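PDB 7A27: SmhA from Serratia marcescens, which forms one component of the tripartite alpha-pore-forming toxin Smh and probably acts with its two partner proteins to perforate target-cell membranes. Local coordinates for residues Q12-M17 / A299-E304; S23-N28 / V292-R297; I77-K82 / A124-V129; A114-A119 / K307-Y312. All coordinates share one frame; numbering follows the deposited sequence.

In the fold
All four interactions hold the long helical bundle together. Interaction 2 lies near the centre of the chain and interaction 4 far out, about 27 Å from it by centres, yet both are buried, as is interaction 3. Interaction 1 is only partly buried. Helix 14-37 serves interactions 1 and 2, helix 301-321 serves 1 and 4, and helix 104-155 serves 3 and 4. Interactions 1 and 3 meet where L301 touches L79 and A126. The chemistry of the four contacts differs. Interaction 1 brings a glutamate to a helix start, interaction 2 mixes polar side chains with a leucine, interaction 3 is apolar, and interaction 4 adds one serine bond to small-residue packing.

Interaction 1. Residues Q12-M17 / A299-E304; sequences QTLMAM and ALLPTE
E304 reaches across to the start of helix 14-37, and its carboxylate makes the polar part of this contact. T13 N donates a hydrogen bond to E304 OE1 at 3.2 Å. The bond is bent, with an N-H...O angle of 137°. The donor approaches from above the carboxylate plane, 43° out of it. The E304 chain folds at chi2 (-68°), which turns the acid toward T13, the residue just before the helix. The beginning of a helix would be expected to favour the charged form of such an acid. K307 NZ adds a long, weak ion pair to E304 OE2. Beside T13, Q12 CB lies 3.5 Å from E304 OE1.

The contact joins the N-terminal part of helix 14-37 to helix 301-321 in an elongated helical bundle, consistent with ClyA-type alpha-pore-forming toxins.

The remaining contacts are apolar or involve sulfur. M17 bends at chi2 and chi3, and its side chain crosses L300 at about a right angle. Its SD is 3.4 Å from E304 CG and 3.8 Å from L300 CB. M17 CE also touches L300 CB, at 3.9 Å. L14 and L301 are likewise set crosswise, with L14 CD2 3.9 Å from L301 CD1. L14 CD2 also lies 4.0 Å from E304 CB. W342 and F345 of helix 325-358 also pack on L14.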
loop_
_atom_site.group_PDB
_atom_site.type_symbol
_atom_site.label_atom_id
_atom_site.label_comp_id
_atom_site.label_asym_id
_atom_site.label_seq_id
_atom_site.Cartn_x
_atom_site.Cartn_y
_atom_site.Cartn_z
ATOM N N GLN A 12 5.081 16.763 -12.923
ATOM C CA GLN A 12 5.735 17.118 -11.638
ATOM C C GLN A 12 6.093 15.807 -10.943
ATOM O O GLN A 12 6.419 14.858 -11.656
ATOM C CB GLN A 12 4.828 18.100 -10.887
ATOM C CG GLN A 12 4.435 19.252 -11.802
ATOM C CD GLN A 12 4.173 20.555 -11.117
ATOM O OE1 GLN A 12 4.544 20.765 -9.979
ATOM N NE2 GLN A 12 3.538 21.450 -11.846
ATOM N N THR A 13 5.980 15.721 -9.623
ATOM C CA THR A 13 6.387 14.500 -8.871
ATOM C C THR A 13 5.249 13.476 -8.821
ATOM O O THR A 13 5.341 12.598 -7.967
ATOM C CB THR A 13 6.880 14.845 -7.457
ATOM O OG1 THR A 13 5.785 15.359 -6.695
ATOM C CG2 THR A 13 8.025 15.833 -7.472
ATOM N N LEU A 14 4.237 13.542 -9.701
ATOM C CA LEU A 14 3.123 12.552 -9.728
ATOM C C LEU A 14 3.648 11.125 -9.932
ATOM O O LEU A 14 3.121 10.219 -9.259
ATOM C CB LEU A 14 2.119 12.886 -10.837
ATOM C CG LEU A 14 1.107 13.994 -10.539
ATOM C CD1 LEU A 14 0.229 14.240 -11.742
ATOM C CD2 LEU A 14 0.219 13.647 -9.349
ATOM N N MET A 15 4.614 10.916 -10.829
ATOM C CA MET A 15 5.098 9.550 -11.154
ATOM C C MET A 15 5.645 8.910 -9.880
ATOM O O MET A 15 5.156 7.836 -9.507
ATOM C CB MET A 15 6.162 9.551 -12.253
ATOM C CG MET A 15 6.529 8.151 -12.695
ATOM S SD MET A 15 7.520 8.083 -14.201
ATOM C CE MET A 15 8.242 6.450 -14.053
ATOM N N ALA A 16 6.590 9.583 -9.225
ATOM C CA ALA A 16 7.235 9.110 -7.982
ATOM C C ALA A 16 6.182 8.980 -6.873
ATOM O O ALA A 16 6.178 7.988 -6.143
ATOM C CB ALA A 16 8.334 10.059 -7.589
ATOM N N MET A 17 5.313 9.970 -6.745
ATOM C CA MET A 17 4.280 10.020 -5.692
ATOM C C MET A 17 3.375 8.798 -5.815
ATOM O O MET A 17 3.063 8.237 -4.771
ATOM C CB MET A 17 3.464 11.310 -5.778
ATOM C CG MET A 17 2.645 11.584 -4.536
ATOM S SD MET A 17 2.553 13.313 -4.216
ATOM C CE MET A 17 4.206 13.570 -3.565
ATOM N N ALA A 299 -1.841 11.635 1.407
ATOM C CA ALA A 299 -2.110 13.006 1.899
ATOM C C ALA A 299 -1.495 14.045 0.950
ATOM O O ALA A 299 -2.067 15.132 0.801
ATOM C CB ALA A 299 -1.550 13.179 3.278
ATOM N N LEU A 300 -0.397 13.723 0.285
ATOM C CA LEU A 300 0.351 14.677 -0.572
ATOM C C LEU A 300 -0.198 14.688 -2.011
ATOM O O LEU A 300 0.140 15.638 -2.757
ATOM C CB LEU A 300 1.841 14.316 -0.579
ATOM C CG LEU A 300 2.532 13.988 0.748
ATOM C CD1 LEU A 300 3.923 13.437 0.457
ATOM C CD2 LEU A 300 2.590 15.189 1.689
ATOM N N LEU A 301 -1.019 13.707 -2.398
ATOM C CA LEU A 301 -1.476 13.537 -3.807
ATOM C C LEU A 301 -2.386 14.692 -4.246
ATOM O O LEU A 301 -2.180 15.226 -5.335
ATOM C CB LEU A 301 -2.160 12.182 -3.965
ATOM C CG LEU A 301 -2.552 11.815 -5.397
ATOM C CD1 LEU A 301 -1.358 11.790 -6.325
ATOM C CD2 LEU A 301 -3.243 10.477 -5.430
ATOM N N PRO A 302 -3.417 15.105 -3.468
ATOM C CA PRO A 302 -4.273 16.216 -3.870
ATOM C C PRO A 302 -3.447 17.478 -4.192
ATOM O O PRO A 302 -3.634 18.073 -5.231
ATOM C CB PRO A 302 -5.167 16.418 -2.632
ATOM C CG PRO A 302 -5.208 15.075 -1.961
ATOM C CD PRO A 302 -3.810 14.547 -2.175
ATOM N N THR A 303 -2.526 17.849 -3.300
ATOM C CA THR A 303 -1.597 18.988 -3.479
ATOM C C THR A 303 -0.865 18.845 -4.817
ATOM O O THR A 303 -0.804 19.835 -5.553
ATOM C CB THR A 303 -0.616 19.063 -2.302
ATOM O OG1 THR A 303 -1.433 19.097 -1.131
ATOM C CG2 THR A 303 0.348 20.231 -2.388
ATOM N N GLU A 304 -0.351 17.656 -5.140
ATOM C CA GLU A 304 0.419 17.453 -6.391
ATOM C C GLU A 304 -0.490 17.633 -7.606
ATOM O O GLU A 304 -0.001 18.196 -8.584
ATOM C CB GLU A 304 1.209 16.149 -6.399
ATOM C CG GLU A 304 2.603 16.333 -5.800
ATOM C CD GLU A 304 3.582 17.187 -6.599
ATOM O OE1 GLU A 304 3.691 16.982 -7.822
ATOM O OE2 GLU A 304 4.244 18.050 -6.000
#

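Interaction 2. Residues S23-N28 / V292-R297; sequences SQALLN and VLTEQR
Q24 slants across L293 and R297, and its folded chain lies between helix 14-37 and helix 272-299. Its CG stands anti to the carbonyl carbon (chi1 -56°), and a bend at chi2 brings the amide round to helix 272-299. Q24 CG then lies 3.9 Å from L293 CB and 3.5 Å from R297 NH1. The amide carbon Q24 CD is 3.7 Å from L293 CD1, so the methyl of the leucine sits against the amide group. The amide plane is turned 72° from the guanidinium plane of R297, which rules out a flat stack. R297 NH1 also makes a weak hydrogen bond to S20 O, one turn before Q24.

T294 faces the backbone of helix 14-37 beneath this layer. Its OG1 is 3.4 Å from Q24 CB. The hydroxyl is hydrogen-bonded to T290 O in its own helix, so its polar need is met there. T294 CG2 comes 4.2 Å from A25 CB. N28 contributes its CB at the edge of this group.

E295 points the other way and forms a salt bridge to R137 of helix 104-155. The A25 side chain is about 8 Å from that of N359, seen to bind calcium in a structure of this protein; no calcium is bound to this chain here. Segments 23-28 and 292-297 run antiparallel at 151°, with axes 8.7 Å apart, which is the packing of neighbouring helices in a long antiparallel bundle.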
loop_
_atom_site.group_PDB
_atom_site.type_symbol
_atom_site.label_atom_id
_atom_site.label_comp_id
_atom_site.label_asym_id
_atom_site.label_seq_id
_atom_site.Cartn_x
_atom_site.Cartn_y
_atom_site.Cartn_z
ATOM N N SER A 23 3.768 1.188 -3.368
ATOM C CA SER A 23 4.676 0.464 -2.450
ATOM C C SER A 23 3.954 0.014 -1.173
ATOM O O SER A 23 4.129 -1.140 -0.774
ATOM C CB SER A 23 5.866 1.305 -2.108
ATOM O OG SER A 23 6.626 0.689 -1.085
ATOM N N GLN A 24 3.188 0.889 -0.534
ATOM C CA GLN A 24 2.530 0.578 0.759
ATOM C C GLN A 24 1.179 -0.074 0.493
ATOM O O GLN A 24 0.899 -1.075 1.141
ATOM C CB GLN A 24 2.426 1.837 1.623
ATOM C CG GLN A 24 3.757 2.535 1.891
ATOM C CD GLN A 24 4.767 1.752 2.700
ATOM O OE1 GLN A 24 4.507 0.672 3.234
ATOM N NE2 GLN A 24 5.960 2.308 2.812
ATOM N N ALA A 25 0.376 0.451 -0.425
ATOM C CA ALA A 25 -0.968 -0.085 -0.754
ATOM C C ALA A 25 -0.849 -1.535 -1.209
ATOM O O ALA A 25 -1.666 -2.327 -0.753
ATOM C CB ALA A 25 -1.665 0.745 -1.811
ATOM N N LEU A 26 0.107 -1.879 -2.079
ATOM C CA LEU A 26 0.295 -3.270 -2.565
ATOM C C LEU A 26 0.634 -4.167 -1.379
ATOM O O LEU A 26 0.066 -5.250 -1.282
ATOM C CB LEU A 26 1.416 -3.337 -3.603
ATOM C CG LEU A 26 1.097 -2.766 -4.972
ATOM C CD1 LEU A 26 2.361 -2.649 -5.802
ATOM C CD2 LEU A 26 0.072 -3.601 -5.696
ATOM N N LEU A 27 1.571 -3.745 -0.543
ATOM C CA LEU A 27 1.974 -4.516 0.653
ATOM C C LEU A 27 0.745 -4.660 1.565
ATOM O O LEU A 27 0.488 -5.767 2.024
ATOM C CB LEU A 27 3.148 -3.827 1.355
ATOM C CG LEU A 27 3.691 -4.564 2.569
ATOM C CD1 LEU A 27 4.068 -5.976 2.223
ATOM C CD2 LEU A 27 4.903 -3.872 3.138
ATOM N N ASN A 28 -0.036 -3.603 1.761
ATOM C CA ASN A 28 -1.210 -3.621 2.670
ATOM C C ASN A 28 -2.270 -4.563 2.084
ATOM O O ASN A 28 -3.085 -5.100 2.849
ATOM C CB ASN A 28 -1.771 -2.219 2.911
ATOM C CG ASN A 28 -2.484 -2.098 4.246
ATOM O OD1 ASN A 28 -2.253 -2.892 5.161
ATOM N ND2 ASN A 28 -3.337 -1.091 4.372
ATOM N N VAL A 292 -1.499 3.222 7.843
ATOM C CA VAL A 292 -1.099 4.594 8.261
ATOM C C VAL A 292 -0.140 5.170 7.203
ATOM O O VAL A 292 -0.302 6.357 6.836
ATOM C CB VAL A 292 -0.490 4.594 9.675
ATOM C CG1 VAL A 292 0.154 5.921 9.996
ATOM C CG2 VAL A 292 -1.510 4.262 10.738
ATOM N N LEU A 293 0.821 4.379 6.727
ATOM C CA LEU A 293 1.800 4.854 5.714
ATOM C C LEU A 293 1.060 5.109 4.400
ATOM O O LEU A 293 1.422 6.069 3.704
ATOM C CB LEU A 293 2.942 3.854 5.523
ATOM C CG LEU A 293 3.964 3.787 6.656
ATOM C CD1 LEU A 293 5.127 2.889 6.250
ATOM C CD2 LEU A 293 4.498 5.156 7.028
ATOM N N THR A 294 0.032 4.309 4.092
ATOM C CA THR A 294 -0.772 4.475 2.854
ATOM C C THR A 294 -1.460 5.836 2.964
ATOM O O THR A 294 -1.244 6.642 2.077
ATOM C CB THR A 294 -1.680 3.267 2.618
ATOM O OG1 THR A 294 -0.838 2.116 2.506
ATOM C CG2 THR A 294 -2.525 3.386 1.370
ATOM N N GLU A 295 -2.147 6.106 4.079
ATOM C CA GLU A 295 -2.843 7.386 4.354
ATOM C C GLU A 295 -1.867 8.551 4.200
ATOM O O GLU A 295 -2.269 9.537 3.581
ATOM C CB GLU A 295 -3.421 7.371 5.767
ATOM C CG GLU A 295 -4.257 8.597 6.121
ATOM C CD GLU A 295 -3.524 9.799 6.696
ATOM O OE1 GLU A 295 -2.436 9.623 7.247
ATOM O OE2 GLU A 295 -4.059 10.917 6.610
ATOM N N GLN A 296 -0.642 8.440 4.732
ATOM C CA GLN A 296 0.360 9.540 4.753
ATOM C C GLN A 296 0.881 9.847 3.341
ATOM O O GLN A 296 1.041 11.042 3.033
ATOM C CB GLN A 296 1.501 9.240 5.723
ATOM C CG GLN A 296 1.148 9.551 7.172
ATOM C CD GLN A 296 2.116 8.976 8.181
ATOM O OE1 GLN A 296 3.102 8.324 7.841
ATOM N NE2 GLN A 296 1.830 9.195 9.454
ATOM N N ARG A 297 1.149 8.840 2.512
ATOM C CA ARG A 297 1.651 9.069 1.127
ATOM C C ARG A 297 0.529 9.673 0.286
ATOM O O ARG A 297 0.830 10.506 -0.567
ATOM C CB ARG A 297 2.137 7.783 0.461
ATOM C CG ARG A 297 3.244 7.079 1.222
ATOM C CD ARG A 297 4.538 7.863 1.371
ATOM N NE ARG A 297 5.276 7.292 2.509
ATOM C CZ ARG A 297 5.901 6.098 2.512
ATOM N NH1 ARG A 297 5.887 5.305 1.432
ATOM N NH2 ARG A 297 6.526 5.717 3.615
#

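Interaction 3. Residues I77-K82 / A124-V129; sequences IGLYTK and AAAQAV
L79 packs on A125, A126 and V129 and buries the most surface of any residue here. It joins segment 77-82 of helix 48-96 to segment 124-129 of helix 104-155. Its CB points toward helix 104-155. With chi1 at -70°, CG swings to the side of the backbone N and is 4.0 Å from V129 CG2. There the chain forks. L79 CD1 goes to V129, with V129 CG2 at 3.8 Å, and the two side chains meet tip to tip. L79 CD2 lies 3.6 Å from A126 N and 4.0 Å from A125 CB, so this methyl rests on the helix backbone between two small side chains. A turn further on, the K82 methylene chain lies beside A125, with K82 CE 3.8 Å from A125 CB.

Segments 77-82 and 124-129 run nearly antiparallel (166°), with axes 10.3 Å apart. Their helices follow each other in the chain and form a helical hairpin of the bundle. L301 of helix 301-321 packs on both L79 and A126.

No hydrogen bond or salt bridge crosses between the segments. The fit therefore depends on the shape of apolar groups, and the lysine takes part through its carbon chain.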
loop_
_atom_site.group_PDB
_atom_site.type_symbol
_atom_site.label_atom_id
_atom_site.label_comp_id
_atom_site.label_asym_id
_atom_site.label_seq_id
_atom_site.Cartn_x
_atom_site.Cartn_y
_atom_site.Cartn_z
ATOM N N ILE A 77 -7.386 2.408 -7.687
ATOM C CA ILE A 77 -7.285 2.091 -9.140
ATOM C C ILE A 77 -7.998 3.203 -9.919
ATOM O O ILE A 77 -7.546 3.555 -11.025
ATOM C CB ILE A 77 -7.836 0.694 -9.461
ATOM C CG1 ILE A 77 -7.019 -0.400 -8.763
ATOM C CG2 ILE A 77 -7.877 0.486 -10.979
ATOM C CD1 ILE A 77 -7.517 -1.809 -9.043
ATOM N N GLY A 78 -9.065 3.749 -9.336
ATOM C CA GLY A 78 -9.817 4.880 -9.905
ATOM C C GLY A 78 -8.938 6.104 -10.095
ATOM O O GLY A 78 -8.970 6.669 -11.187
ATOM N N LEU A 79 -8.170 6.490 -9.076
ATOM C CA LEU A 79 -7.271 7.681 -9.117
ATOM C C LEU A 79 -6.138 7.456 -10.121
ATOM O O LEU A 79 -5.690 8.454 -10.728
ATOM C CB LEU A 79 -6.653 7.963 -7.753
ATOM C CG LEU A 79 -7.602 8.475 -6.680
ATOM C CD1 LEU A 79 -6.838 8.708 -5.380
ATOM C CD2 LEU A 79 -8.360 9.726 -7.121
ATOM N N TYR A 80 -5.632 6.226 -10.222
ATOM C CA TYR A 80 -4.536 5.901 -11.154
ATOM C C TYR A 80 -5.061 6.082 -12.589
ATOM O O TYR A 80 -4.379 6.727 -13.399
ATOM C CB TYR A 80 -3.980 4.497 -10.893
ATOM C CG TYR A 80 -3.060 4.325 -9.705
ATOM C CD1 TYR A 80 -3.533 4.414 -8.409
ATOM C CD2 TYR A 80 -1.719 3.998 -9.872
ATOM C CE1 TYR A 80 -2.700 4.238 -7.312
ATOM C CE2 TYR A 80 -0.879 3.792 -8.785
ATOM C CZ TYR A 80 -1.374 3.910 -7.497
ATOM O OH TYR A 80 -0.571 3.713 -6.409
ATOM N N THR A 81 -6.256 5.557 -12.879
ATOM C CA THR A 81 -6.895 5.635 -14.217
ATOM C C THR A 81 -6.975 7.112 -14.634
ATOM O O THR A 81 -6.660 7.434 -15.812
ATOM C CB THR A 81 -8.261 4.935 -14.230
ATOM O OG1 THR A 81 -8.068 3.615 -13.712
ATOM C CG2 THR A 81 -8.884 4.859 -15.612
ATOM N N LYS A 82 -7.330 7.985 -13.688
ATOM C CA LYS A 82 -7.464 9.441 -13.931
ATOM C C LYS A 82 -6.134 9.982 -14.484
ATOM O O LYS A 82 -6.179 10.777 -15.439
ATOM C CB LYS A 82 -8.001 10.107 -12.659
ATOM C CG LYS A 82 -9.505 9.917 -12.477
ATOM C CD LYS A 82 -10.010 10.207 -11.071
ATOM C CE LYS A 82 -11.462 10.619 -10.972
ATOM N NZ LYS A 82 -12.359 9.852 -11.870
ATOM N N ALA A 124 -9.557 17.132 -6.385
ATOM C CA ALA A 124 -10.746 16.964 -5.516
ATOM C C ALA A 124 -11.100 15.479 -5.394
ATOM O O ALA A 124 -11.544 15.084 -4.288
ATOM C CB ALA A 124 -11.899 17.776 -6.040
ATOM N N ALA A 125 -10.891 14.689 -6.452
ATOM C CA ALA A 125 -11.156 13.237 -6.472
ATOM C C ALA A 125 -10.205 12.554 -5.491
ATOM O O ALA A 125 -10.651 11.678 -4.732
ATOM C CB ALA A 125 -10.969 12.681 -7.860
ATOM N N ALA A 126 -8.931 12.934 -5.536
ATOM C CA ALA A 126 -7.890 12.415 -4.634
ATOM C C ALA A 126 -8.227 12.836 -3.200
ATOM O O ALA A 126 -8.145 11.982 -2.305
ATOM C CB ALA A 126 -6.547 12.917 -5.063
ATOM N N GLN A 127 -8.621 14.092 -2.979
ATOM C CA GLN A 127 -8.966 14.536 -1.607
ATOM C C GLN A 127 -10.031 13.596 -1.034
ATOM O O GLN A 127 -9.873 13.161 0.120
ATOM C CB GLN A 127 -9.487 15.970 -1.548
ATOM C CG GLN A 127 -9.476 16.556 -0.133
ATOM C CD GLN A 127 -8.068 16.767 0.373
ATOM O OE1 GLN A 127 -7.254 17.461 -0.238
ATOM N NE2 GLN A 127 -7.783 16.167 1.513
ATOM N N ALA A 128 -11.060 13.272 -1.820
ATOM C CA ALA A 128 -12.196 12.421 -1.393
ATOM C C ALA A 128 -11.681 11.075 -0.881
ATOM O O ALA A 128 -12.153 10.610 0.175
ATOM C CB ALA A 128 -13.179 12.237 -2.526
ATOM N N VAL A 129 -10.749 10.478 -1.612
ATOM C CA VAL A 129 -10.150 9.165 -1.248
ATOM C C VAL A 129 -9.323 9.323 0.031
ATOM O O VAL A 129 -9.425 8.447 0.911
ATOM C CB VAL A 129 -9.309 8.597 -2.402
ATOM C CG1 VAL A 129 -8.471 7.424 -1.945
ATOM C CG2 VAL A 129 -10.172 8.202 -3.589
#

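Interaction 4. Residues A114-A119 / K307-Y312; sequences ALSDVA and KVAEAY
S116 and A309 are the closest CA pair of the two segments, 4.3 Å apart. S116 OG donates a hydrogen bond to A309 O at 2.9 Å. The C=O...O angle is 127° and the donor is tilted 34° from the carbonyl plane. A chi1 of 176° carries S116 OG away from its own N and turns it to the facing carbonyl. A309 CB also lies 3.6 Å from S116 O.

A119 packs next to this point, with its CB 3.9 Å from A309 CB and 4.1 Å from V308 CG1. The Y312 ring lies oblique to L115, whose CB is 3.8 Å from Y312 CD2. Y312 CB also rests 3.9 Å from S116 CB.

Further out, Y312 OH hydrogen-bonds L9 O, which fixes the far end of the ring. F86 of helix 48-96 covers L115 and A119, and V90 packs on Y312. The axes of segments 114-119 and 307-312 are 7.9 Å apart.

Alanine and serine side chains let helices 104-155 and 301-321 pack closely as an antiparallel pair of the bundle. The serine also supplies a direct side-chain bond from one helix to the backbone of the other, inside an otherwise mostly apolar interface.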
loop_
_atom_site.group_PDB
_atom_site.type_symbol
_atom_site.label_atom_id
_atom_site.label_comp_id
_atom_site.label_asym_id
_atom_site.label_seq_id
_atom_site.Cartn_x
_atom_site.Cartn_y
_atom_site.Cartn_z
ATOM N N ALA A 114 -8.273 24.137 -20.289
ATOM C CA ALA A 114 -9.241 23.047 -20.021
ATOM C C ALA A 114 -8.598 21.942 -19.169
ATOM O O ALA A 114 -9.277 21.433 -18.265
ATOM C CB ALA A 114 -9.784 22.493 -21.309
ATOM N N LEU A 115 -7.351 21.561 -19.443
ATOM C CA LEU A 115 -6.675 20.493 -18.655
ATOM C C LEU A 115 -6.431 20.994 -17.227
ATOM O O LEU A 115 -6.466 20.161 -16.308
ATOM C CB LEU A 115 -5.388 20.037 -19.344
ATOM C CG LEU A 115 -5.566 19.460 -20.752
ATOM C CD1 LEU A 115 -4.298 18.759 -21.218
ATOM C CD2 LEU A 115 -6.736 18.480 -20.811
ATOM N N SER A 116 -6.239 22.301 -17.038
ATOM C CA SER A 116 -6.122 22.927 -15.697
ATOM C C SER A 116 -7.355 22.535 -14.881
ATOM O O SER A 116 -7.198 22.081 -13.738
ATOM C CB SER A 116 -6.000 24.416 -15.816
ATOM O OG SER A 116 -5.977 25.043 -14.550
ATOM N N ASP A 117 -8.535 22.692 -15.486
ATOM C CA ASP A 117 -9.859 22.338 -14.916
ATOM C C ASP A 117 -9.868 20.848 -14.529
ATOM O O ASP A 117 -10.235 20.533 -13.379
ATOM C CB ASP A 117 -10.956 22.625 -15.942
ATOM C CG ASP A 117 -12.362 22.687 -15.405
ATOM O OD1 ASP A 117 -12.480 23.100 -14.261
ATOM O OD2 ASP A 117 -13.310 22.326 -16.149
ATOM N N VAL A 118 -9.495 19.963 -15.460
ATOM C CA VAL A 118 -9.510 18.492 -15.250
ATOM C C VAL A 118 -8.614 18.169 -14.059
ATOM O O VAL A 118 -9.048 17.405 -13.183
ATOM C CB VAL A 118 -9.051 17.733 -16.499
ATOM C CG1 VAL A 118 -8.878 16.228 -16.206
ATOM C CG2 VAL A 118 -10.006 17.977 -17.658
ATOM N N ALA A 119 -7.403 18.714 -14.048
ATOM C CA ALA A 119 -6.430 18.530 -12.954
ATOM C C ALA A 119 -7.090 18.942 -11.636
ATOM O O ALA A 119 -6.912 18.229 -10.642
ATOM C CB ALA A 119 -5.196 19.347 -13.222
ATOM N N LYS A 307 -0.864 21.324 -8.036
ATOM C CA LYS A 307 0.356 21.926 -8.634
ATOM C C LYS A 307 0.266 21.848 -10.162
ATOM O O LYS A 307 0.696 22.819 -10.812
ATOM C CB LYS A 307 1.630 21.263 -8.115
ATOM C CG LYS A 307 2.045 21.690 -6.713
ATOM C CD LYS A 307 3.464 21.298 -6.332
ATOM C CE LYS A 307 4.010 22.171 -5.215
ATOM N NZ LYS A 307 5.251 21.620 -4.623
ATOM N N VAL A 308 -0.260 20.745 -10.712
ATOM C CA VAL A 308 -0.460 20.573 -12.183
ATOM C C VAL A 308 -1.522 21.580 -12.632
ATOM O O VAL A 308 -1.359 22.163 -13.723
ATOM C CB VAL A 308 -0.866 19.136 -12.553
ATOM C CG1 VAL A 308 -1.167 18.979 -14.038
ATOM C CG2 VAL A 308 0.209 18.157 -12.142
ATOM N N ALA A 309 -2.566 21.780 -11.822
ATOM C CA ALA A 309 -3.670 22.718 -12.119
ATOM C C ALA A 309 -3.109 24.144 -12.215
ATOM O O ALA A 309 -3.378 24.802 -13.233
ATOM C CB ALA A 309 -4.754 22.602 -11.081
ATOM N N GLU A 310 -2.333 24.575 -11.217
ATOM C CA GLU A 310 -1.754 25.942 -11.154
ATOM C C GLU A 310 -0.774 26.119 -12.329
ATOM O O GLU A 310 -0.840 27.157 -13.007
ATOM C CB GLU A 310 -1.063 26.204 -9.812
ATOM C CG GLU A 310 -1.965 26.439 -8.610
ATOM C CD GLU A 310 -1.188 26.542 -7.288
ATOM O OE1 GLU A 310 -1.751 26.139 -6.211
ATOM O OE2 GLU A 310 -0.004 27.017 -7.315
ATOM N N ALA A 311 0.090 25.139 -12.590
ATOM C CA ALA A 311 1.111 25.189 -13.657
ATOM C C ALA A 311 0.441 25.368 -15.017
ATOM O O ALA A 311 0.963 26.140 -15.834
ATOM C CB ALA A 311 1.935 23.933 -13.631
ATOM N N TYR A 312 -0.668 24.666 -15.242
ATOM C CA TYR A 312 -1.416 24.674 -16.521
ATOM C C TYR A 312 -2.176 25.998 -16.678
ATOM O O TYR A 312 -2.229 26.524 -17.812
ATOM C CB TYR A 312 -2.302 23.432 -16.621
ATOM C CG TYR A 312 -1.657 22.259 -17.309
ATOM C CD1 TYR A 312 -0.585 21.592 -16.748
ATOM C CD2 TYR A 312 -2.115 21.812 -18.537
ATOM C CE1 TYR A 312 0.019 20.524 -17.388
ATOM C CE2 TYR A 312 -1.528 20.733 -19.180
ATOM C CZ TYR A 312 -0.454 20.086 -18.605
ATOM O OH TYR A 312 0.139 19.046 -19.251
#